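Local coordinates for Exo beta-1,2-glucooligosaccharide sophorohydrolase (non-reducing end) (Parabacteroides distasonis ATCC 8503, PDB 5Z06), which hydrolyses linear beta-1,2-glucan and beta-1,2-glucooligosaccharides of four or more units from the non-reducing end, releasing the disaccharide sophorose, at residues T113-L118 with F142-V147; E484-G489 with H547-K552; G647-F652 with P661-L666. All coordinates share one frame; numbering follows the deposited sequence. Where two conformers were deposited one is given.

Contact 1 (T113-L118 with F142-V147); sequences TYTQYL and FGLNAV
L118 lays its CD1 methyl over one face of the F142 ring, a CH-pi contact in which CD1 stands 3.8 Å from the ring centroid and 18° off the ring normal. It sits toward the rim, where L118 CD1 comes within 3.6 Å of F142 CE1. A branched aliphatic chain suits this place, since it brings a methyl to the ring without any polar atom. The edge of the same ring is used differently: the carbonyl oxygen Q116 O lies near the ring plane, 3.5 Å from F142 CD1, and so meets the slightly positive C-H rim. T115 supplies a second oxygen, OG1, which approaches F142 CD1 obliquely at 3.4 Å. With chi1 at 67°, T115 OG1 sits between its own N and carbonyl carbon, from where it donates to Q116 O at 2.9 Å; the backbone N of I107 also bonds to this hydroxyl, so the buried oxygen is satisfied. The other branch of the threonine, CG2, looks to L144 CD2 at 4.1 Å. Further out, the extended Q116 side chain runs past the F142 backbone toward G143, whose positive phi is easily adopted without a side chain; a CB there would also press on Q116 OE1. Loop 113-118 joins strands 104-109 and 118-119 of one sheet, and 142-147 lies on the crossing to it from strand 132-138 of another, whose I137 lies against both L118 and F142. No hydrogen bond passes between the segments: their cohesion is apolar and weakly electrostatic, the T115 hydroxyl bonding within its loop and to strand 104-109.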
loop_
_atom_site.group_PDB
_atom_site.type_symbol
_atom_site.label_atom_id
_atom_site.label_comp_id
_atom_site.label_asym_id
_atom_site.label_seq_id
_atom_site.Cartn_x
_atom_site.Cartn_y
_atom_site.Cartn_z
ATOM N N THR A 113 21.154 -17.746 -11.681
ATOM C CA THR A 113 21.338 -19.057 -12.268
ATOM C C THR A 113 19.959 -19.575 -12.592
ATOM O O THR A 113 18.935 -19.045 -12.131
ATOM C CB THR A 113 22.076 -20.062 -11.348
ATOM O OG1 THR A 113 21.279 -20.350 -10.191
ATOM C CG2 THR A 113 23.461 -19.541 -10.948
ATOM N N TYR A 114 19.946 -20.628 -13.382
ATOM C CA TYR A 114 18.734 -21.139 -13.963
ATOM C C TYR A 114 18.554 -22.606 -13.674
ATOM O O TYR A 114 19.498 -23.348 -13.392
ATOM C CB TYR A 114 18.788 -20.941 -15.470
ATOM C CG TYR A 114 18.678 -19.504 -15.901
ATOM C CD1 TYR A 114 19.790 -18.664 -15.901
ATOM C CD2 TYR A 114 17.457 -18.987 -16.319
ATOM C CE1 TYR A 114 19.683 -17.351 -16.308
ATOM C CE2 TYR A 114 17.344 -17.695 -16.742
ATOM C CZ TYR A 114 18.444 -16.882 -16.727
ATOM O OH TYR A 114 18.287 -15.601 -17.139
ATOM N N THR A 115 17.313 -23.029 -13.795
ATOM C CA THR A 115 17.026 -24.418 -13.881
ATOM C C THR A 115 17.367 -24.826 -15.315
ATOM O O THR A 115 17.700 -23.988 -16.162
ATOM C CB THR A 115 15.547 -24.714 -13.605
ATOM O OG1 THR A 115 14.739 -24.170 -14.657
ATOM C CG2 THR A 115 15.116 -24.179 -12.237
ATOM N N GLN A 116 17.272 -26.120 -15.580
ATOM C CA GLN A 116 17.277 -26.611 -16.943
ATOM C C GLN A 116 16.026 -26.085 -17.679
ATOM O O GLN A 116 14.975 -25.829 -17.063
ATOM C CB GLN A 116 17.338 -28.144 -16.966
ATOM C CG GLN A 116 16.060 -28.830 -16.487
ATOM C CD GLN A 116 16.283 -30.241 -15.947
ATOM O OE1 GLN A 116 17.079 -30.450 -15.039
ATOM N NE2 GLN A 116 15.555 -31.205 -16.490
ATOM N N TYR A 117 16.179 -25.903 -18.986
ATOM C CA TYR A 117 15.091 -25.509 -19.864
ATOM C C TYR A 117 14.333 -26.725 -20.370
ATOM O O TYR A 117 14.921 -27.726 -20.749
ATOM C CB TYR A 117 15.616 -24.719 -21.065
ATOM C CG TYR A 117 15.907 -23.283 -20.745
ATOM C CD1 TYR A 117 17.146 -22.914 -20.219
ATOM C CD2 TYR A 117 14.938 -22.281 -20.955
ATOM C CE1 TYR A 117 17.426 -21.594 -19.910
ATOM C CE2 TYR A 117 15.206 -20.951 -20.655
ATOM C CZ TYR A 117 16.455 -20.618 -20.121
ATOM O OH TYR A 117 16.776 -19.324 -19.812
ATOM N N LEU A 118 13.014 -26.604 -20.395
ATOM C CA LEU A 118 12.143 -27.622 -20.907
ATOM C C LEU A 118 11.493 -27.066 -22.151
ATOM O O LEU A 118 11.272 -25.867 -22.235
ATOM C CB LEU A 118 11.076 -27.946 -19.877
ATOM C CG LEU A 118 11.600 -28.440 -18.531
ATOM C CD1 LEU A 118 10.453 -28.456 -17.538
ATOM C CD2 LEU A 118 12.238 -29.822 -18.686
ATOM N N PHE A 142 11.815 -29.251 -13.822
ATOM C CA PHE A 142 12.903 -28.246 -13.743
ATOM C C PHE A 142 14.058 -28.690 -12.857
ATOM O O PHE A 142 15.092 -28.008 -12.790
ATOM C CB PHE A 142 12.392 -26.877 -13.259
ATOM C CG PHE A 142 11.410 -26.224 -14.200
ATOM C CD1 PHE A 142 11.830 -25.710 -15.422
ATOM C CD2 PHE A 142 10.068 -26.109 -13.857
ATOM C CE1 PHE A 142 10.924 -25.106 -16.285
ATOM C CE2 PHE A 142 9.157 -25.508 -14.720
ATOM C CZ PHE A 142 9.588 -25.000 -15.937
ATOM N N GLY A 143 13.895 -29.827 -12.183
ATOM C CA GLY A 143 14.912 -30.345 -11.286
ATOM C C GLY A 143 14.863 -29.577 -9.987
ATOM O O GLY A 143 15.886 -29.412 -9.334
ATOM N N LEU A 144 13.666 -29.101 -9.628
ATOM C CA LEU A 144 13.444 -28.400 -8.370
ATOM C C LEU A 144 13.049 -29.399 -7.300
ATOM O O LEU A 144 12.063 -30.145 -7.447
ATOM C CB LEU A 144 12.338 -27.340 -8.494
ATOM C CG LEU A 144 12.695 -26.100 -9.324
ATOM C CD1 LEU A 144 11.441 -25.370 -9.754
ATOM C CD2 LEU A 144 13.620 -25.191 -8.544
ATOM N N ASN A 145 13.807 -29.361 -6.208
ATOM C CA ASN A 145 13.498 -30.110 -4.998
ATOM C C ASN A 145 12.269 -29.443 -4.353
ATOM O O ASN A 145 11.726 -28.475 -4.905
ATOM C CB ASN A 145 14.716 -30.122 -4.047
ATOM C CG ASN A 145 16.010 -30.591 -4.732
ATOM O OD1 ASN A 145 15.988 -31.436 -5.625
ATOM N ND2 ASN A 145 17.139 -30.025 -4.319
ATOM N N ALA A 146 11.832 -29.959 -3.203
ATOM C CA ALA A 146 10.673 -29.417 -2.468
ATOM C C ALA A 146 10.703 -27.877 -2.336
ATOM O O ALA A 146 11.690 -27.289 -1.880
ATOM C CB ALA A 146 10.575 -30.055 -1.088
ATOM N N VAL A 147 9.623 -27.235 -2.768
ATOM C CA VAL A 147 9.505 -25.781 -2.719
ATOM C C VAL A 147 8.570 -25.450 -1.568
ATOM O O VAL A 147 7.509 -26.038 -1.449
ATOM C CB VAL A 147 8.971 -25.211 -4.052
ATOM C CG1 VAL A 147 8.729 -23.708 -3.957
ATOM C CG2 VAL A 147 9.961 -25.496 -5.167
#

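Contact 2 (E484-G489 with H547-K552); sequences EMYYSG and HKFTDK
D551 OD2 is held by two tyrosine hydroxyls, Y486 OH, which donates to it across 2.5 Å, and that of Y556. The Y486 hydroxyl arrives on the anti side of the carboxylate, 25° out of its plane, with the ring turned 68° against the carboxylate. The other oxygen, OD1, receives the backbone N-H groups of Y553 and T554, the former closing an Asx turn, so both carboxylate oxygens are held; an aspartate is short enough to serve its own turn and the helix at once. Y486 has CG anti to its backbone N (chi1 -177°), a setting that carries the ring out from the helix to the loop. There F549 directs its edge at the tyrosine face in an offset edge-to-face pair, centroids 5.3 Å apart, while F549 CE2 comes 3.2 Å from Y486 OH near the phenylalanine plane. Y487 covers Y486 CD2 with its ring face and uses its hydroxyl as an acceptor: K552 N donates to Y487 OH at 3.0 Å. The aliphatic part of K552 crosses this ring obliquely, K552 CD being 3.5 Å from Y487 CE1. M467 and M471 of helix 467-475 and I700 of helix 691-702 flank Y486 and F549. This Asx turn just before helix 556-573, whose aspartate also takes a tyrosine of helix 485-490, ties helix to loop in a way consistent with the (alpha/alpha)6 barrel of six-hairpin glycosidases.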
loop_
_atom_site.group_PDB
_atom_site.type_symbol
_atom_site.label_atom_id
_atom_site.label_comp_id
_atom_site.label_asym_id
_atom_site.label_seq_id
_atom_site.Cartn_x
_atom_site.Cartn_y
_atom_site.Cartn_z
ATOM N N GLU A 484 11.216 19.874 28.087
ATOM C CA GLU A 484 12.561 20.193 27.566
ATOM C C GLU A 484 13.062 19.175 26.561
ATOM O O GLU A 484 13.872 19.514 25.702
ATOM C CB GLU A 484 13.605 20.369 28.697
ATOM C CG GLU A 484 13.645 21.759 29.346
ATOM C CD GLU A 484 12.478 22.053 30.279
ATOM O OE1 GLU A 484 11.715 21.124 30.637
ATOM O OE2 GLU A 484 12.319 23.232 30.672
ATOM N N MET A 485 12.595 17.933 26.686
ATOM C CA MET A 485 12.932 16.861 25.764
ATOM C C MET A 485 12.573 17.167 24.316
ATOM O O MET A 485 13.200 16.635 23.400
ATOM C CB MET A 485 12.253 15.572 26.203
ATOM C CG MET A 485 12.678 15.124 27.587
ATOM S SD MET A 485 14.357 14.502 27.563
ATOM C CE MET A 485 14.922 15.018 29.189
ATOM N N TYR A 486 11.566 18.015 24.120
ATOM C CA TYR A 486 11.267 18.560 22.816
ATOM C C TYR A 486 12.462 19.287 22.192
ATOM O O TYR A 486 12.692 19.155 20.995
ATOM C CB TYR A 486 10.092 19.526 22.882
ATOM C CG TYR A 486 9.727 20.058 21.525
ATOM C CD1 TYR A 486 8.826 19.378 20.703
ATOM C CD2 TYR A 486 10.298 21.244 21.046
ATOM C CE1 TYR A 486 8.484 19.882 19.456
ATOM C CE2 TYR A 486 9.979 21.738 19.796
ATOM C CZ TYR A 486 9.073 21.053 19.006
ATOM O OH TYR A 486 8.783 21.539 17.776
ATOM N N TYR A 487 13.216 20.047 22.981
ATOM C CA TYR A 487 14.404 20.760 22.442
ATOM C C TYR A 487 15.680 19.966 22.515
ATOM O O TYR A 487 16.519 20.070 21.633
ATOM C CB TYR A 487 14.586 22.135 23.110
ATOM C CG TYR A 487 13.472 23.060 22.721
ATOM C CD1 TYR A 487 13.413 23.594 21.440
ATOM C CD2 TYR A 487 12.426 23.330 23.596
ATOM C CE1 TYR A 487 12.372 24.419 21.056
ATOM C CE2 TYR A 487 11.395 24.158 23.223
ATOM C CZ TYR A 487 11.381 24.697 21.949
ATOM O OH TYR A 487 10.361 25.505 21.565
ATOM N N SER A 488 15.827 19.176 23.565
ATOM C CA SER A 488 17.058 18.432 23.804
ATOM C C SER A 488 17.109 17.190 22.912
ATOM O O SER A 488 18.190 16.730 22.548
ATOM C CB SER A 488 17.147 18.052 25.277
ATOM O OG SER A 488 16.297 16.947 25.583
ATOM N N GLY A 489 15.931 16.667 22.553
ATOM C CA GLY A 489 15.810 15.447 21.763
ATOM C C GLY A 489 15.340 15.702 20.357
ATOM O O GLY A 489 16.146 15.766 19.427
ATOM N N HIS A 547 -1.462 24.213 13.071
ATOM C CA HIS A 547 -1.864 25.604 13.289
ATOM C C HIS A 547 -1.682 25.996 14.755
ATOM O O HIS A 547 -1.503 27.156 15.051
ATOM C CB HIS A 547 -3.360 25.843 13.001
ATOM C CG HIS A 547 -3.793 25.623 11.577
ATOM N ND1 HIS A 547 -3.644 26.584 10.600
ATOM C CD2 HIS A 547 -4.452 24.593 10.988
ATOM C CE1 HIS A 547 -4.158 26.143 9.462
ATOM N NE2 HIS A 547 -4.639 24.930 9.666
ATOM N N LYS A 548 -1.801 25.046 15.676
ATOM C CA LYS A 548 -1.884 25.356 17.099
ATOM C C LYS A 548 -0.688 24.849 17.840
ATOM O O LYS A 548 -0.752 24.633 19.047
ATOM C CB LYS A 548 -3.155 24.764 17.693
ATOM C CG LYS A 548 -4.421 25.336 17.074
ATOM C CD LYS A 548 -5.609 24.570 17.610
ATOM C CE LYS A 548 -6.940 25.163 17.183
ATOM N NZ LYS A 548 -7.997 24.350 17.862
ATOM N N PHE A 549 0.407 24.652 17.120
ATOM C CA PHE A 549 1.647 24.388 17.767
ATOM C C PHE A 549 2.713 25.193 17.102
ATOM O O PHE A 549 2.916 25.115 15.878
ATOM C CB PHE A 549 2.036 22.931 17.779
ATOM C CG PHE A 549 3.356 22.713 18.429
ATOM C CD1 PHE A 549 3.537 23.069 19.761
ATOM C CD2 PHE A 549 4.422 22.214 17.720
ATOM C CE1 PHE A 549 4.766 22.916 20.380
ATOM C CE2 PHE A 549 5.653 22.055 18.331
ATOM C CZ PHE A 549 5.830 22.413 19.663
ATOM N N THR A 550 3.381 25.961 17.952
ATOM C CA THR A 550 4.443 26.842 17.583
ATOM C C THR A 550 5.507 26.663 18.622
ATOM O O THR A 550 5.243 26.825 19.794
ATOM C CB THR A 550 3.911 28.277 17.593
ATOM O OG1 THR A 550 2.724 28.309 16.814
ATOM C CG2 THR A 550 4.910 29.247 17.019
ATOM N N ASP A 551 6.699 26.267 18.195
ATOM C CA ASP A 551 7.867 26.185 19.077
ATOM C C ASP A 551 8.672 27.485 18.928
ATOM O O ASP A 551 8.175 28.459 18.332
ATOM C CB ASP A 551 8.677 24.899 18.810
ATOM C CG ASP A 551 9.345 24.851 17.434
ATOM O OD1 ASP A 551 9.448 25.856 16.701
ATOM O OD2 ASP A 551 9.780 23.757 17.082
ATOM N N LYS A 552 9.896 27.525 19.453
ATOM C CA LYS A 552 10.682 28.761 19.378
ATOM C C LYS A 552 11.126 29.127 17.947
ATOM O O LYS A 552 11.420 30.275 17.665
ATOM C CB LYS A 552 11.850 28.715 20.364
ATOM C CG LYS A 552 13.054 27.867 19.986
ATOM C CD LYS A 552 13.898 27.515 21.232
ATOM C CE LYS A 552 15.412 27.584 21.017
ATOM N NZ LYS A 552 15.948 28.955 21.277
#

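Contact 3 (G647-F652 with P661-L666); sequences GFRDAF and PLFMGL
The two backbones come closest at D650 and F663, whose CA atoms are 5.2 Å apart, yet a single direct hydrogen bond joins the segments, D650 N to L662 O at 3.2 Å, the nitrogen nearly in line with the carbonyl and the N-H itself somewhat bent (151°). Strand 663-664 pairs antiparallel with 313-314, F663 bonding to I314, and runs into helix 665-680, while 647-648 pairs with 643-644. F663 points its ring edge at two main-chain oxygens: G647 O is 3.3 Å from F663 CE1, and F648 O, which also takes Q668 NE2, is 3.5 Å from F663 CD1, where the C-H rim is weakly positive. G647 adopts a phi/psi combination at which a CB would jam against the preceding carbonyl oxygen. R649 NH1 comes obliquely to F663 CZ at 3.8 Å, the guanidinium turned 37° from the ring; the same NH1 donates to a water that also gives a weak bond to L662 O. Replacing F663 by an alanine removes the ring and would probably open a gap beside the G647 and F648 carbonyls, costing R649 NH1 its ring neighbour. At chi1 -165° the D650 carboxylate swings off its backbone N toward 661-666, D650 OD1 coming 3.1 Å from M664 CB. OD1 also takes N667 ND2 and a second water that in turn accepts from M664 N. L662 CD1 lies beside D650 CB at 3.5 Å, an apolar neighbour for the aspartate's methylene. Two waters bridge this buried interface, whose polar groups are probably stabilised by hydrogen bonds, no salt bridge crossing it.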
loop_
_atom_site.group_PDB
_atom_site.type_symbol
_atom_site.label_atom_id
_atom_site.label_comp_id
_atom_site.label_asym_id
_atom_site.label_seq_id
_atom_site.Cartn_x
_atom_site.Cartn_y
_atom_site.Cartn_z
ATOM N N GLY A 647 -9.170 3.062 -2.414
ATOM C CA GLY A 647 -8.702 4.400 -2.697
ATOM C C GLY A 647 -7.637 4.260 -3.757
ATOM O O GLY A 647 -7.616 3.287 -4.512
ATOM N N PHE A 648 -6.730 5.211 -3.804
ATOM C CA PHE A 648 -5.704 5.167 -4.826
ATOM C C PHE A 648 -4.693 4.120 -4.469
ATOM O O PHE A 648 -4.408 3.894 -3.298
ATOM C CB PHE A 648 -5.017 6.506 -5.021
ATOM C CG PHE A 648 -5.937 7.580 -5.471
ATOM C CD1 PHE A 648 -6.230 7.734 -6.812
ATOM C CD2 PHE A 648 -6.496 8.465 -4.562
ATOM C CE1 PHE A 648 -7.069 8.747 -7.227
ATOM C CE2 PHE A 648 -7.350 9.470 -4.980
ATOM C CZ PHE A 648 -7.634 9.606 -6.310
ATOM N N ARG A 649 -4.123 3.511 -5.494
ATOM C CA ARG A 649 -3.035 2.584 -5.274
ATOM C C ARG A 649 -1.872 3.299 -4.627
ATOM O O ARG A 649 -1.736 4.504 -4.724
ATOM C CB ARG A 649 -2.634 1.910 -6.574
ATOM C CG ARG A 649 -3.784 1.090 -7.103
ATOM C CD ARG A 649 -3.410 0.235 -8.283
ATOM N NE ARG A 649 -4.633 -0.320 -8.831
ATOM C CZ ARG A 649 -5.270 -1.371 -8.329
ATOM N NH1 ARG A 649 -4.798 -2.018 -7.255
ATOM N NH2 ARG A 649 -6.384 -1.780 -8.914
ATOM N N ASP A 650 -1.050 2.547 -3.931
ATOM C CA ASP A 650 -0.052 3.142 -3.062
ATOM C C ASP A 650 0.899 4.110 -3.753
ATOM O O ASP A 650 1.271 5.130 -3.178
ATOM C CB ASP A 650 0.762 2.065 -2.400
ATOM C CG ASP A 650 1.541 2.580 -1.237
ATOM O OD1 ASP A 650 0.930 3.275 -0.399
ATOM O OD2 ASP A 650 2.755 2.275 -1.152
ATOM N N ALA A 651 1.273 3.778 -4.981
ATOM C CA ALA A 651 2.222 4.552 -5.734
ATOM C C ALA A 651 2.172 4.154 -7.171
ATOM O O ALA A 651 1.744 3.060 -7.506
ATOM C CB ALA A 651 3.643 4.335 -5.205
ATOM N N PHE A 652 2.705 5.024 -8.004
ATOM C CA PHE A 652 2.841 4.731 -9.401
ATOM C C PHE A 652 4.049 5.445 -9.992
ATOM O O PHE A 652 4.502 6.488 -9.489
ATOM C CB PHE A 652 1.547 5.122 -10.130
ATOM C CG PHE A 652 1.290 6.597 -10.172
ATOM C CD1 PHE A 652 0.862 7.277 -9.043
ATOM C CD2 PHE A 652 1.437 7.311 -11.361
ATOM C CE1 PHE A 652 0.606 8.630 -9.092
ATOM C CE2 PHE A 652 1.177 8.664 -11.417
ATOM C CZ PHE A 652 0.768 9.330 -10.279
ATOM N N PRO A 661 1.181 -2.839 -6.442
ATOM C CA PRO A 661 0.150 -3.881 -6.317
ATOM C C PRO A 661 -0.608 -3.850 -4.999
ATOM O O PRO A 661 -1.410 -4.729 -4.765
ATOM C CB PRO A 661 0.956 -5.174 -6.429
ATOM C CG PRO A 661 2.318 -4.815 -5.903
ATOM C CD PRO A 661 2.523 -3.339 -6.098
ATOM N N LEU A 662 -0.387 -2.845 -4.147
ATOM C CA LEU A 662 -0.941 -2.858 -2.803
ATOM C C LEU A 662 -1.571 -1.538 -2.412
ATOM O O LEU A 662 -1.351 -0.490 -3.040
ATOM C CB LEU A 662 0.137 -3.273 -1.763
ATOM C CG LEU A 662 1.498 -2.578 -1.713
ATOM C CD1 LEU A 662 1.414 -1.167 -1.161
ATOM C CD2 LEU A 662 2.428 -3.368 -0.819
ATOM N N PHE A 663 -2.350 -1.629 -1.348
ATOM C CA PHE A 663 -2.753 -0.501 -0.570
ATOM C C PHE A 663 -2.043 -0.612 0.754
ATOM O O PHE A 663 -1.956 -1.701 1.352
ATOM C CB PHE A 663 -4.250 -0.540 -0.358
ATOM C CG PHE A 663 -5.005 -0.542 -1.630
ATOM C CD1 PHE A 663 -5.262 0.643 -2.284
ATOM C CD2 PHE A 663 -5.404 -1.741 -2.203
ATOM C CE1 PHE A 663 -5.929 0.640 -3.490
ATOM C CE2 PHE A 663 -6.086 -1.748 -3.397
ATOM C CZ PHE A 663 -6.347 -0.559 -4.048
ATOM N N MET A 664 -1.595 0.522 1.246
ATOM C CA MET A 664 -0.711 0.549 2.401
ATOM C C MET A 664 -1.474 1.168 3.556
ATOM O O MET A 664 -2.067 2.215 3.401
ATOM C CB MET A 664 0.507 1.380 2.049
ATOM C CG MET A 664 1.670 1.198 2.977
ATOM S SD MET A 664 2.504 -0.372 2.748
ATOM C CE MET A 664 3.581 -0.222 4.173
ATOM N N GLY A 665 -1.453 0.496 4.708
ATOM C CA GLY A 665 -2.111 0.982 5.930
ATOM C C GLY A 665 -1.669 2.372 6.322
ATOM O O GLY A 665 -2.489 3.194 6.759
ATOM N N LEU A 666 -0.371 2.631 6.191
ATOM C CA LEU A 666 0.166 3.941 6.511
ATOM C C LEU A 666 -0.345 5.048 5.609
ATOM O O LEU A 666 -0.372 6.203 6.034
ATOM C CB LEU A 666 1.696 3.946 6.398
ATOM C CG LEU A 666 2.533 3.310 7.489
ATOM C CD1 LEU A 666 3.961 3.336 7.000
ATOM C CD2 LEU A 666 2.400 4.090 8.784
HETATM O O HOH W 1 -2.652 -1.473 -5.592
HETATM O O HOH W 2 -1.576 2.838 -0.256
#

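The three contacts follow one another along the chain without touching. Contact 3 lies about 3 Å from the centre of the chain, contacts 1 and 2 on opposite sides of it; their centres are about 59 Å apart, and each is 32 to 34 Å from contact 3. Contact 1 belongs to the N-terminal beta-rich part, which also carries the calcium ion, whereas contacts 2 and 3 share the glucoamylase-like region, about 19 Å apart at their nearest atoms. Contact 3 is close to the junction of these parts: M664 touches R76, and the R649 side chain is about 13 Å from the calcium. A glycerol, probably from the crystallisation liquor, about 5 Å from the M664 side chain may mark a pocket.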